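Local coordinates for protein Succinylglutamatedesuccinylase/aspartoacylase (Rhodobacter sphaeroides 2.4.1, PDB 3CDX) that probably hydrolyses non-peptide amide bonds as a metal-dependent enzyme of the succinylglutamate desuccinylase/aspartoacylase family, and here holds a calcium ion at the metal site, at residues 60-65 / 93-98; 105-110 / 125-130; 27-32 / 41-46; 116-121 / 132-137; 71-76 / 89-94. One frame throughout, in Å; residues are numbered along the deposited sequence.

Interaction 1. Residues 60-65 / 93-98; sequences GGVHGD and PAVNMP. With CA (calcium ion), chain G.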
# COMPACT_ATOMS: atom_id res chain seq x y z
N GLY A 60 15.50 23.82 -9.35
CA GLY A 60 14.19 23.79 -8.72
C GLY A 60 13.66 22.36 -8.65
O GLY A 60 14.18 21.46 -9.31
N GLY A 61 12.64 22.14 -7.81
CA GLY A 61 11.93 20.86 -7.78
C GLY A 61 12.77 19.73 -7.22
O GLY A 61 12.55 18.57 -7.53
N VAL A 62 13.74 20.08 -6.36
CA VAL A 62 14.49 19.06 -5.63
C VAL A 62 13.51 18.28 -4.76
O VAL A 62 13.67 17.08 -4.57
CB VAL A 62 15.65 19.71 -4.83
CG1 VAL A 62 16.13 18.82 -3.67
CG2 VAL A 62 16.81 20.05 -5.81
N HIS A 63 12.50 18.99 -4.24
CA HIS A 63 11.32 18.40 -3.64
C HIS A 63 10.15 18.60 -4.58
O HIS A 63 9.96 19.69 -5.13
CB HIS A 63 11.06 19.01 -2.25
CG HIS A 63 12.08 18.60 -1.22
ND1 HIS A 63 12.66 19.48 -0.34
CD2 HIS A 63 12.64 17.39 -0.95
CE1 HIS A 63 13.54 18.85 0.42
NE2 HIS A 63 13.54 17.58 0.08
N GLY A 64 9.40 17.54 -4.82
CA GLY A 64 8.38 17.57 -5.85
C GLY A 64 7.24 18.55 -5.59
O GLY A 64 6.60 19.03 -6.55
N ASP A 65 6.99 18.83 -4.31
CA ASP A 65 5.87 19.71 -3.89
C ASP A 65 6.29 21.17 -3.65
O ASP A 65 5.56 21.94 -3.04
CB ASP A 65 5.17 19.14 -2.64
CG ASP A 65 6.10 19.02 -1.42
OD1 ASP A 65 7.34 19.08 -1.54
OD2 ASP A 65 5.57 18.80 -0.32
N PRO A 93 14.88 23.14 -13.76
CA PRO A 93 13.72 23.59 -12.99
C PRO A 93 13.01 22.48 -12.25
O PRO A 93 12.25 22.76 -11.34
CB PRO A 93 12.77 24.10 -14.07
CG PRO A 93 13.11 23.27 -15.28
CD PRO A 93 14.60 23.14 -15.22
N ALA A 94 13.25 21.24 -12.63
CA ALA A 94 12.44 20.13 -12.13
C ALA A 94 13.31 18.91 -11.90
O ALA A 94 13.28 17.97 -12.66
CB ALA A 94 11.30 19.84 -13.13
N VAL A 95 14.10 18.94 -10.83
CA VAL A 95 15.16 17.96 -10.64
C VAL A 95 14.58 16.55 -10.30
O VAL A 95 14.92 15.57 -10.94
CB VAL A 95 16.11 18.40 -9.51
CG1 VAL A 95 17.08 17.25 -9.11
CG2 VAL A 95 16.92 19.63 -9.93
N ASN A 96 13.70 16.49 -9.30
CA ASN A 96 13.18 15.23 -8.78
C ASN A 96 11.87 14.90 -9.48
O ASN A 96 10.78 14.98 -8.88
CB ASN A 96 13.00 15.39 -7.27
CG ASN A 96 12.88 14.06 -6.53
OD1 ASN A 96 12.76 12.98 -7.14
ND2 ASN A 96 12.88 14.14 -5.19
N MET A 97 11.97 14.57 -10.76
CA MET A 97 10.77 14.34 -11.59
C MET A 97 9.74 13.37 -11.03
O MET A 97 8.54 13.67 -11.03
CB MET A 97 11.16 13.93 -13.01
CG MET A 97 11.38 15.16 -13.95
SD MET A 97 9.92 16.27 -14.09
CE MET A 97 8.57 15.26 -14.46
N PRO A 98 10.19 12.20 -10.50
CA PRO A 98 9.14 11.31 -9.92
C PRO A 98 8.35 11.93 -8.75
O PRO A 98 7.14 11.69 -8.62
CB PRO A 98 9.92 10.05 -9.49
CG PRO A 98 11.26 10.11 -10.32
CD PRO A 98 11.55 11.59 -10.44
CA CA G . 12.69 21.82 0.08

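Interaction 2. Residues 105-110 / 125-130; sequences RLSPVD and TFSQML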
# COMPACT_ATOMS: atom_id res chain seq x y z
N ARG A 105 7.17 15.54 -1.26
CA ARG A 105 8.53 15.82 -0.80
C ARG A 105 9.43 14.61 -1.01
O ARG A 105 10.53 14.76 -1.56
CB ARG A 105 8.51 16.18 0.68
CG ARG A 105 9.84 16.70 1.18
CD ARG A 105 9.74 16.97 2.68
NE ARG A 105 11.04 17.34 3.24
CZ ARG A 105 11.52 18.57 3.26
NH1 ARG A 105 10.82 19.57 2.74
NH2 ARG A 105 12.71 18.80 3.79
N LEU A 106 8.97 13.43 -0.54
CA LEU A 106 9.72 12.17 -0.61
C LEU A 106 9.50 11.52 -1.95
O LEU A 106 8.45 11.74 -2.58
CB LEU A 106 9.26 11.16 0.49
CG LEU A 106 9.20 11.67 1.95
CD1 LEU A 106 9.05 10.51 2.96
CD2 LEU A 106 10.39 12.52 2.28
N SER A 107 10.46 10.70 -2.37
CA SER A 107 10.41 10.02 -3.66
C SER A 107 9.45 8.84 -3.66
O SER A 107 9.57 7.96 -2.81
CB SER A 107 11.80 9.48 -3.99
OG SER A 107 11.82 8.86 -5.27
N PRO A 108 8.54 8.77 -4.65
CA PRO A 108 7.71 7.56 -4.69
C PRO A 108 8.49 6.36 -5.28
O PRO A 108 7.95 5.25 -5.36
CB PRO A 108 6.56 7.94 -5.67
CG PRO A 108 7.25 8.90 -6.63
CD PRO A 108 8.25 9.70 -5.76
N VAL A 109 9.73 6.57 -5.74
CA VAL A 109 10.50 5.46 -6.28
C VAL A 109 11.15 4.66 -5.13
O VAL A 109 11.01 3.44 -5.06
CB VAL A 109 11.58 5.95 -7.32
CG1 VAL A 109 12.55 4.81 -7.69
CG2 VAL A 109 10.92 6.52 -8.58
N ASP A 110 11.82 5.35 -4.22
CA ASP A 110 12.59 4.73 -3.14
C ASP A 110 12.26 5.27 -1.74
O ASP A 110 12.92 4.92 -0.72
CB ASP A 110 14.09 4.81 -3.44
CG ASP A 110 14.60 6.25 -3.61
OD1 ASP A 110 13.85 7.21 -3.33
OD2 ASP A 110 15.78 6.40 -3.99
N THR A 125 20.04 3.62 -4.81
CA THR A 125 18.69 3.76 -5.31
C THR A 125 18.50 5.09 -6.08
O THR A 125 19.39 5.95 -6.10
CB THR A 125 17.67 3.67 -4.17
OG1 THR A 125 17.88 4.77 -3.28
CG2 THR A 125 17.77 2.32 -3.45
N PHE A 126 17.32 5.25 -6.69
CA PHE A 126 17.12 6.32 -7.67
C PHE A 126 17.53 7.68 -7.11
O PHE A 126 18.26 8.43 -7.75
CB PHE A 126 15.68 6.37 -8.13
CG PHE A 126 15.44 7.42 -9.20
CD1 PHE A 126 15.64 7.12 -10.54
CD2 PHE A 126 15.12 8.72 -8.84
CE1 PHE A 126 15.46 8.10 -11.50
CE2 PHE A 126 14.96 9.71 -9.79
CZ PHE A 126 15.12 9.39 -11.13
N SER A 127 17.07 7.99 -5.89
CA SER A 127 17.26 9.31 -5.31
C SER A 127 18.75 9.54 -5.02
O SER A 127 19.25 10.63 -5.22
CB SER A 127 16.42 9.48 -4.02
OG SER A 127 15.05 9.37 -4.29
N GLN A 128 19.43 8.49 -4.56
CA GLN A 128 20.87 8.51 -4.30
C GLN A 128 21.68 8.71 -5.59
O GLN A 128 22.68 9.43 -5.58
CB GLN A 128 21.33 7.22 -3.59
CG GLN A 128 20.72 6.94 -2.19
CD GLN A 128 21.24 5.63 -1.59
OE1 GLN A 128 21.11 4.55 -2.19
NE2 GLN A 128 21.85 5.73 -0.42
N MET A 129 21.25 8.06 -6.67
CA MET A 129 21.93 8.17 -7.97
C MET A 129 21.72 9.56 -8.60
O MET A 129 22.62 10.17 -9.21
CB MET A 129 21.40 7.03 -8.89
CG MET A 129 21.50 7.30 -10.39
SD MET A 129 20.71 6.08 -11.50
CE MET A 129 19.14 7.01 -11.73
N LEU A 130 20.51 10.08 -8.43
CA LEU A 130 20.21 11.43 -8.87
C LEU A 130 20.98 12.47 -8.03
O LEU A 130 21.48 13.44 -8.57
CB LEU A 130 18.68 11.69 -8.87
CG LEU A 130 18.24 13.09 -9.29
CD1 LEU A 130 18.80 13.43 -10.74
CD2 LEU A 130 16.70 13.18 -9.22
O HOH W 1 13.32 10.44 -6.41

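Interaction 3. Residues 27-32 / 41-46; sequences ARAPLS and VEIPIT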
# COMPACT_ATOMS: atom_id res chain seq x y z
N ALA A 27 18.47 15.08 -19.13
CA ALA A 27 19.31 13.96 -18.71
C ALA A 27 18.41 12.75 -18.54
O ALA A 27 17.34 12.86 -17.98
CB ALA A 27 20.06 14.28 -17.42
N ARG A 28 18.86 11.59 -18.98
CA ARG A 28 18.03 10.38 -18.95
C ARG A 28 18.44 9.52 -17.78
O ARG A 28 19.53 8.90 -17.79
CB ARG A 28 18.19 9.61 -20.27
CG ARG A 28 17.82 10.43 -21.49
CD ARG A 28 18.08 9.71 -22.83
NE ARG A 28 19.49 9.39 -23.14
CZ ARG A 28 20.39 10.25 -23.62
NH1 ARG A 28 20.07 11.52 -23.82
NH2 ARG A 28 21.63 9.85 -23.88
N ALA A 29 17.61 9.51 -16.75
CA ALA A 29 17.93 8.77 -15.54
C ALA A 29 17.27 7.40 -15.61
O ALA A 29 16.02 7.32 -15.75
CB ALA A 29 17.44 9.51 -14.31
N PRO A 30 18.09 6.33 -15.48
CA PRO A 30 17.52 4.96 -15.53
C PRO A 30 16.57 4.74 -14.37
O PRO A 30 16.88 5.14 -13.24
CB PRO A 30 18.74 4.02 -15.39
CG PRO A 30 19.95 4.87 -15.50
CD PRO A 30 19.54 6.31 -15.20
N LEU A 31 15.41 4.11 -14.65
CA LEU A 31 14.43 3.83 -13.60
C LEU A 31 13.66 2.52 -13.90
O LEU A 31 12.67 2.51 -14.67
CB LEU A 31 13.48 5.02 -13.40
CG LEU A 31 12.71 5.21 -12.07
CD1 LEU A 31 12.20 6.62 -11.97
CD2 LEU A 31 11.54 4.27 -11.93
N SER A 32 14.15 1.44 -13.29
CA SER A 32 13.66 0.08 -13.43
C SER A 32 12.27 -0.10 -12.79
O SER A 32 12.12 0.09 -11.58
CB SER A 32 14.68 -0.87 -12.80
OG SER A 32 14.39 -2.24 -13.09
N VAL A 41 13.64 8.18 -16.66
CA VAL A 41 12.94 9.43 -16.40
C VAL A 41 13.78 10.58 -17.01
O VAL A 41 14.99 10.67 -16.78
CB VAL A 41 12.65 9.59 -14.87
CG1 VAL A 41 13.87 9.49 -14.13
CG2 VAL A 41 12.00 10.93 -14.56
N GLU A 42 13.12 11.43 -17.78
CA GLU A 42 13.77 12.58 -18.40
C GLU A 42 13.75 13.80 -17.48
O GLU A 42 12.67 14.28 -17.06
CB GLU A 42 13.10 12.91 -19.74
CG GLU A 42 13.41 11.85 -20.81
CD GLU A 42 12.52 11.92 -22.07
OE1 GLU A 42 11.60 12.75 -22.16
OE2 GLU A 42 12.75 11.08 -22.96
N ILE A 43 14.94 14.30 -17.19
CA ILE A 43 15.10 15.43 -16.29
C ILE A 43 15.48 16.63 -17.17
O ILE A 43 16.57 16.67 -17.73
CB ILE A 43 16.22 15.18 -15.24
CG1 ILE A 43 16.14 13.81 -14.57
CG2 ILE A 43 16.30 16.37 -14.21
CD1 ILE A 43 15.14 13.59 -13.47
N PRO A 44 14.58 17.62 -17.30
CA PRO A 44 14.90 18.80 -18.13
C PRO A 44 16.14 19.62 -17.71
O PRO A 44 16.29 19.96 -16.53
CB PRO A 44 13.61 19.65 -18.07
CG PRO A 44 12.79 19.09 -16.95
CD PRO A 44 13.21 17.67 -16.74
N ILE A 45 17.00 19.91 -18.69
CA ILE A 45 18.21 20.75 -18.52
C ILE A 45 18.35 21.66 -19.75
O ILE A 45 18.33 21.18 -20.89
CB ILE A 45 19.55 19.94 -18.48
CG1 ILE A 45 19.58 18.93 -17.35
CG2 ILE A 45 20.78 20.90 -18.37
CD1 ILE A 45 20.79 17.96 -17.45
N THR A 46 18.44 22.98 -19.49
CA THR A 46 18.67 23.99 -20.51
C THR A 46 19.96 24.72 -20.12
O THR A 46 20.17 25.08 -18.95
CB THR A 46 17.50 25.02 -20.62
OG1 THR A 46 16.26 24.33 -20.86
CG2 THR A 46 17.72 25.99 -21.80

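Interaction 4. Residues 116-121 / 132-137; sequences RCFPGD and HFLDSV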
# COMPACT_ATOMS: atom_id res chain seq x y z
N ARG A 116 18.22 14.47 1.95
CA ARG A 116 18.95 13.84 3.02
C ARG A 116 19.89 12.79 2.40
O ARG A 116 20.40 11.93 3.15
CB ARG A 116 17.99 13.17 4.04
CG ARG A 116 16.96 14.08 4.69
CD ARG A 116 17.61 15.26 5.41
NE ARG A 116 16.66 16.11 6.14
CZ ARG A 116 16.26 17.33 5.76
NH1 ARG A 116 16.71 17.87 4.63
NH2 ARG A 116 15.39 18.01 6.50
N CYS A 117 20.08 12.85 1.06
CA CYS A 117 20.84 11.83 0.30
C CYS A 117 22.18 12.28 -0.31
O CYS A 117 22.90 11.47 -0.89
CB CYS A 117 20.00 11.21 -0.85
SG CYS A 117 18.67 10.14 -0.30
N PHE A 118 22.50 13.56 -0.21
CA PHE A 118 23.74 14.06 -0.80
C PHE A 118 24.95 13.71 0.08
O PHE A 118 24.81 13.62 1.31
CB PHE A 118 23.65 15.56 -1.01
CG PHE A 118 22.75 15.95 -2.17
CD1 PHE A 118 21.42 16.20 -1.96
CD2 PHE A 118 23.26 16.04 -3.46
CE1 PHE A 118 20.59 16.55 -3.01
CE2 PHE A 118 22.45 16.39 -4.52
CZ PHE A 118 21.11 16.65 -4.30
N PRO A 119 26.16 13.57 -0.53
CA PRO A 119 26.48 13.70 -1.95
C PRO A 119 26.01 12.56 -2.89
O PRO A 119 26.16 12.67 -4.12
CB PRO A 119 28.01 13.87 -1.96
CG PRO A 119 28.47 13.19 -0.69
CD PRO A 119 27.35 13.31 0.30
N GLY A 120 25.48 11.47 -2.32
CA GLY A 120 24.84 10.42 -3.09
C GLY A 120 25.76 9.27 -3.45
O GLY A 120 26.97 9.34 -3.25
N ASP A 121 25.18 8.24 -4.07
CA ASP A 121 25.90 7.02 -4.41
C ASP A 121 25.45 6.64 -5.83
O ASP A 121 24.27 6.43 -6.07
CB ASP A 121 25.53 5.94 -3.35
CG ASP A 121 26.07 4.53 -3.68
OD1 ASP A 121 26.72 4.29 -4.73
OD2 ASP A 121 25.81 3.63 -2.85
N HIS A 132 23.85 12.03 -6.65
CA HIS A 132 25.24 11.95 -7.11
C HIS A 132 25.48 12.69 -8.44
O HIS A 132 26.45 13.46 -8.58
CB HIS A 132 25.72 10.50 -7.20
CG HIS A 132 27.04 10.35 -7.92
ND1 HIS A 132 27.11 10.04 -9.27
CD2 HIS A 132 28.32 10.47 -7.48
CE1 HIS A 132 28.39 9.99 -9.63
NE2 HIS A 132 29.14 10.25 -8.57
N PHE A 133 24.59 12.50 -9.41
CA PHE A 133 24.69 13.19 -10.71
C PHE A 133 24.70 14.70 -10.51
O PHE A 133 25.45 15.40 -11.15
CB PHE A 133 23.52 12.77 -11.63
CG PHE A 133 23.43 13.55 -12.95
CD1 PHE A 133 24.26 13.24 -14.04
CD2 PHE A 133 22.50 14.58 -13.10
CE1 PHE A 133 24.18 13.94 -15.23
CE2 PHE A 133 22.42 15.31 -14.31
CZ PHE A 133 23.26 14.98 -15.38
N LEU A 134 23.84 15.20 -9.63
CA LEU A 134 23.75 16.65 -9.47
C LEU A 134 25.02 17.24 -8.85
O LEU A 134 25.47 18.27 -9.30
CB LEU A 134 22.55 17.02 -8.65
CG LEU A 134 21.31 17.01 -9.52
CD1 LEU A 134 20.21 16.45 -8.64
CD2 LEU A 134 21.01 18.45 -10.09
N ASP A 135 25.56 16.56 -7.85
CA ASP A 135 26.78 16.98 -7.11
C ASP A 135 28.07 16.74 -7.87
O ASP A 135 28.95 17.60 -7.89
CB ASP A 135 26.88 16.32 -5.73
CG ASP A 135 28.27 16.56 -5.05
OD1 ASP A 135 28.58 17.72 -4.68
OD2 ASP A 135 29.05 15.60 -4.92
N SER A 136 28.18 15.59 -8.52
CA SER A 136 29.40 15.23 -9.23
C SER A 136 29.48 15.69 -10.67
O SER A 136 30.55 15.84 -11.18
CB SER A 136 29.61 13.71 -9.18
OG SER A 136 29.86 13.36 -7.84
N VAL A 137 28.35 15.86 -11.35
CA VAL A 137 28.38 16.19 -12.77
C VAL A 137 27.97 17.64 -13.02
O VAL A 137 28.61 18.35 -13.78
CB VAL A 137 27.46 15.23 -13.59
CG1 VAL A 137 27.43 15.60 -15.09
CG2 VAL A 137 27.90 13.74 -13.38
O HOH W 2 28.51 12.99 -5.44

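Interaction 5. Residues 71-76 / 89-94; sequences IAISDL and VIMLPA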
# COMPACT_ATOMS: atom_id res chain seq x y z
N ILE A 71 8.38 26.78 -11.55
CA ILE A 71 7.79 27.82 -12.41
C ILE A 71 8.82 28.88 -12.84
O ILE A 71 8.99 29.13 -14.04
CB ILE A 71 6.63 28.52 -11.71
CG1 ILE A 71 5.43 27.55 -11.52
CG2 ILE A 71 6.21 29.76 -12.50
CD1 ILE A 71 4.40 28.03 -10.46
N ALA A 72 9.54 29.47 -11.88
CA ALA A 72 10.47 30.57 -12.17
C ALA A 72 11.55 30.11 -13.17
O ALA A 72 11.82 30.78 -14.16
CB ALA A 72 11.11 31.05 -10.91
N ILE A 73 12.13 28.94 -12.90
CA ILE A 73 13.26 28.44 -13.70
C ILE A 73 12.85 27.92 -15.09
O ILE A 73 13.57 28.13 -16.06
CB ILE A 73 14.12 27.42 -12.90
CG1 ILE A 73 14.71 28.09 -11.66
CG2 ILE A 73 15.26 26.85 -13.72
CD1 ILE A 73 15.39 27.10 -10.70
N SER A 74 11.74 27.20 -15.20
CA SER A 74 11.31 26.71 -16.50
C SER A 74 10.89 27.86 -17.40
O SER A 74 11.10 27.83 -18.62
CB SER A 74 10.21 25.65 -16.38
OG SER A 74 8.98 26.22 -15.99
N ASP A 75 10.27 28.87 -16.79
CA ASP A 75 9.93 30.10 -17.53
C ASP A 75 11.21 30.79 -18.08
O ASP A 75 11.26 31.15 -19.25
CB ASP A 75 9.12 31.04 -16.61
CG ASP A 75 8.78 32.38 -17.27
OD1 ASP A 75 7.95 32.37 -18.20
OD2 ASP A 75 9.34 33.43 -16.84
N LEU A 76 12.24 30.94 -17.24
CA LEU A 76 13.47 31.61 -17.67
C LEU A 76 14.15 30.77 -18.73
O LEU A 76 14.67 31.30 -19.73
CB LEU A 76 14.42 31.92 -16.50
CG LEU A 76 15.73 32.66 -16.82
CD1 LEU A 76 15.49 34.03 -17.53
CD2 LEU A 76 16.63 32.81 -15.58
N VAL A 89 24.60 29.97 -18.05
CA VAL A 89 23.42 29.69 -17.21
C VAL A 89 22.97 28.23 -17.44
O VAL A 89 22.68 27.83 -18.56
CB VAL A 89 22.25 30.65 -17.50
CG1 VAL A 89 21.10 30.44 -16.50
CG2 VAL A 89 22.74 32.14 -17.47
N ILE A 90 22.98 27.46 -16.35
CA ILE A 90 22.47 26.08 -16.33
C ILE A 90 21.19 26.02 -15.48
O ILE A 90 21.20 26.41 -14.30
CB ILE A 90 23.55 25.12 -15.81
CG1 ILE A 90 24.80 25.23 -16.71
CG2 ILE A 90 23.01 23.61 -15.73
CD1 ILE A 90 26.04 24.67 -16.10
N MET A 91 20.10 25.52 -16.07
CA MET A 91 18.74 25.59 -15.49
C MET A 91 18.12 24.20 -15.42
O MET A 91 17.93 23.57 -16.45
CB MET A 91 17.84 26.54 -16.30
CG MET A 91 18.30 28.04 -16.17
SD MET A 91 17.68 29.21 -17.43
CE MET A 91 18.51 28.52 -18.87
N LEU A 92 17.89 23.71 -14.19
CA LEU A 92 17.19 22.43 -13.96
C LEU A 92 16.01 22.78 -13.12
O LEU A 92 16.11 22.75 -11.91
CB LEU A 92 18.07 21.38 -13.22
CG LEU A 92 19.13 20.72 -14.11
CD1 LEU A 92 20.36 21.64 -14.28
CD2 LEU A 92 19.60 19.34 -13.60
N PRO A 93 14.88 23.14 -13.76
CA PRO A 93 13.72 23.59 -12.99
C PRO A 93 13.01 22.48 -12.25
O PRO A 93 12.25 22.76 -11.34
CB PRO A 93 12.77 24.10 -14.07
CG PRO A 93 13.11 23.27 -15.28
CD PRO A 93 14.60 23.14 -15.22
N ALA A 94 13.25 21.24 -12.63
CA ALA A 94 12.44 20.13 -12.13
C ALA A 94 13.31 18.91 -11.90
O ALA A 94 13.28 17.97 -12.66
CB ALA A 94 11.30 19.84 -13.13

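Interaction 1. Residues 60-65 / 93-98
The carbonyl oxygen of Gly-60 takes the N-H of Val-95, with Val-95 N 2.9 Å from Gly-60 O and lying in the carbonyl plane. One residue on, Asn-96 N donates to Gly-61 O over 3.0 Å, this time from above the plane of the carbonyl, 40° out of it. A third bond comes from a side chain: Asn-96 ND2 reaches Val-62 O at 3.1 Å, and that oxygen lies nearly in the plane of the amide. The amide gets there because CG stands anti to its own backbone N (chi1 -162°), with CB tucked against Gly-61 O. A leucine in place of Asn-96 would probably leave the buried Val-62 O without its amide donor. Glycine suits both positions: Gly-61 has a positive phi, and a CB there would be tight against Ala-94 CA, while a side chain on Gly-60 would collide with Pro-93 O. Val-62 and Val-95 run side by side, Val-62 CG2 meeting Val-95 CB at 4.1 Å. Just beyond, His-63 ND1 binds the calcium ion at 2.4 Å, together with Glu-66 and His-149, the His-X-X-Glu plus His set of M14-type metallohydrolases. The contact thus ties the metal-binding loop after strand 55-60 to the turn leading into helix 97-102, while Val-95 packs on Leu-130 and Leu-134 of helix 126-138.

Interaction 2. Residues 105-110 / 125-130
The carboxylate of Asp-110 is met from opposite sides of its plane, each donor tilted about 30° from it: Thr-125 OG1 donates to OD2 from one side, and the backbone N of Ser-127 reaches the same oxygen from the other. The hydroxyl comes on the anti side, Thr-125 OG1 lying 2.8 Å from Asp-110 OD2, and the amide on the syn side, Ser-127 N also 2.8 Å from Asp-110 OD2. At the edge, Ser-127 OG gives its proton to the syn lone pair of Asp-110 OD1 at 2.7 Å. Three bonds from two residues therefore fix the rotation of the group. Thr-125 OG1 is placed for this by a chi1 of 63°, which sets it between the backbone N and the carbonyl carbon. A leucine in place of Asp-110 would probably leave the Ser-127 N-H and the two hydroxyls without the carboxylate oxygens that accept from them. Beside this polar cluster, Val-109 CG1 presses on Phe-126 CB at 3.5 Å and approaches the ring obliquely, the two side chains crossing at about a right angle. Ser-107 folds its loop as an ST turn, Val-109 N donating to Ser-107 OG, and a water beside Ser-107 OG donates to Ser-127 OG over 2.9 Å. Asp-110 OD1 also takes the N-H of Arg-112. Because Ser-127 lies in the first turn of helix 126-138, the carboxylate supplies an acceptor to an N-H at the helix start, and its negative charge would be favoured by the dipole there.

Interaction 3. Residues 27-32 / 41-46
A chi1 of 56° sets Val-41 CG1 between its backbone N and carbonyl carbon and places it beside Ala-29, where it meets Ala-29 CB at 3.6 Å. Farther along, the nearly extended outer chain of Ile-45, with chi2 at 170°, carries CD1 to Ala-27 CB at 3.8 Å. Leu-31 adds a third apolar touch, its CD1 lying 4.0 Å from Val-41 CG1, the side chains meeting at a slant. Between these groups the backbones zip together as an antiparallel ladder. Ala-27 and Ile-43 form one hydrogen-bonded pair, Ala-27 N giving to Ile-43 O at 2.8 Å and Ile-43 N returning to Ala-27 O at 2.9 Å. Ala-29 and Val-41 form the next, with Val-41 N 2.7 Å from Ala-29 O and Ala-29 N 2.9 Å from Val-41 O. Arg-28 and Glu-42 make the non-hydrogen-bonded pair between them. This is the beta hairpin of strands 21-30 and 40-50, its segments running at 148°. Ala-27, Ala-29, Val-41 and Ile-43 share one face; Phe-126 packs on Ala-29 and Val-41, Met-97 on Val-41 and Ile-43. Arg-28 and Glu-42 point from the other, yet do not pair: Arg-28 forms a salt bridge with Asp-14, and Glu-42 with Arg-329 of a neighbouring subunit. The ladder is therefore two-sided, small and branched apolar groups facing the core and charges spent on the chain's own N-terminal region and on assembly.

Interaction 4. Residues 116-121 / 132-137
Phe-118 turns the edge of its ring to the helix, so that Leu-134 CB and Asp-135 CB lie near the ring plane and not over a face. The ring's nearest approach to the helix segment is Phe-118 CE2 to Leu-134 CB at 4.2 Å, the side chains slanting across one another, and the ring also meets that of Phe-199. Phe-118 is joined to Pro-119 by a cis peptide, and the proline packs beside Asp-135: Pro-119 CB rests 3.6 Å from Asp-135 OD2. Asp-135 CG stands anti to the backbone N (chi1 170°), which places OD2 beside the proline; OD1 is held by a salt bridge to Arg-206. Pro-119 O points at the helix backbone, where His-132 CA lies 3.2 Å away in a CA-H...O contact. Gly-120 follows close against His-132, and any CB there would run into His-132 N. The imidazole of His-132 lies along its own helix, with Ser-136 CB, one turn further on, over one face, offset toward the rim. A water completes the join, donating to Pro-119 O and to Asp-135 OD2, 2.7 Å from each, and accepting from Ser-136 OG at 2.8 Å. Helix 126-138 widens into a pi-type turn here. With direct contacts limited to a ring edge, a proline CB and a weak CA-H...O contact, the water is what couples the loop carbonyl to the polar groups of Asp-135 and Ser-136.

Interaction 5. Residues 71-76 / 89-94
Ile-73 makes the main apolar contact, driving its CG2 branch into the notch between Met-91 and Pro-93. CG2 stands anti to the backbone N, chi1 of the CG1 branch being -61°, and from there Ile-73 CG2 lies 3.7 Å from Met-91 CB and equally 3.7 Å from Pro-93 CB. The proline ring reaches on to the next helix residue: Pro-93 CB is 3.5 Å from Ser-74 N and 3.8 Å from Ser-74 CB. Helix and strand segments lie 8.1 Å apart between axes and run at 128° to each other. They belong to the beta-alpha-beta unit of strand 55-60, helix 68-79 and strand 87-92, whose two strands pair in parallel; the helix lies across them, and Ile-73 and Leu-76 both touch Leu-58 of the first strand. The loop between strand 55-60 and this helix carries the metal ligands His-63 and Glu-66. Sulfur enters through Met-91, whose chain bends at its last torsion (chi3 -65°) as it passes Leu-76 at about a right angle, Met-91 SD resting 4.0 Å from Leu-76 CG. The polar side chain of Ser-74 turns back into the helix: OG is hydrogen-bonded to Gln-70 O one turn earlier, so CB and not the hydroxyl meets the proline ring. Farther out, Leu-76 packs against Ile-233 and Leu-234 of helix 223-239, and Ser-74 touches Val-300 of a neighbouring subunit.

How the interactions relate
Along the chain the hairpin of interaction 3 comes first, then interaction 1, whose segments enclose the helix segment of interaction 5; the two share Pro-93 and Ala-94. Interactions 2 and 4 come last, their segments alternating along the chain, and both use helix 126-138. Interactions 3 and 5 meet through the neighbouring strands 40-50 and 87-92, their centres about 15 Å apart. Interaction 1, which holds a calcium ligand, touches all four others, with centres about 11 to 14 Å away. Interactions 2 and 5 are the most distant pair, about 21 Å between centres and without touch. Packing thus runs from the hairpin and helix 126-138 to the metal-binding loop, and interactions 1, 3 and 5 also meet the same neighbouring subunit.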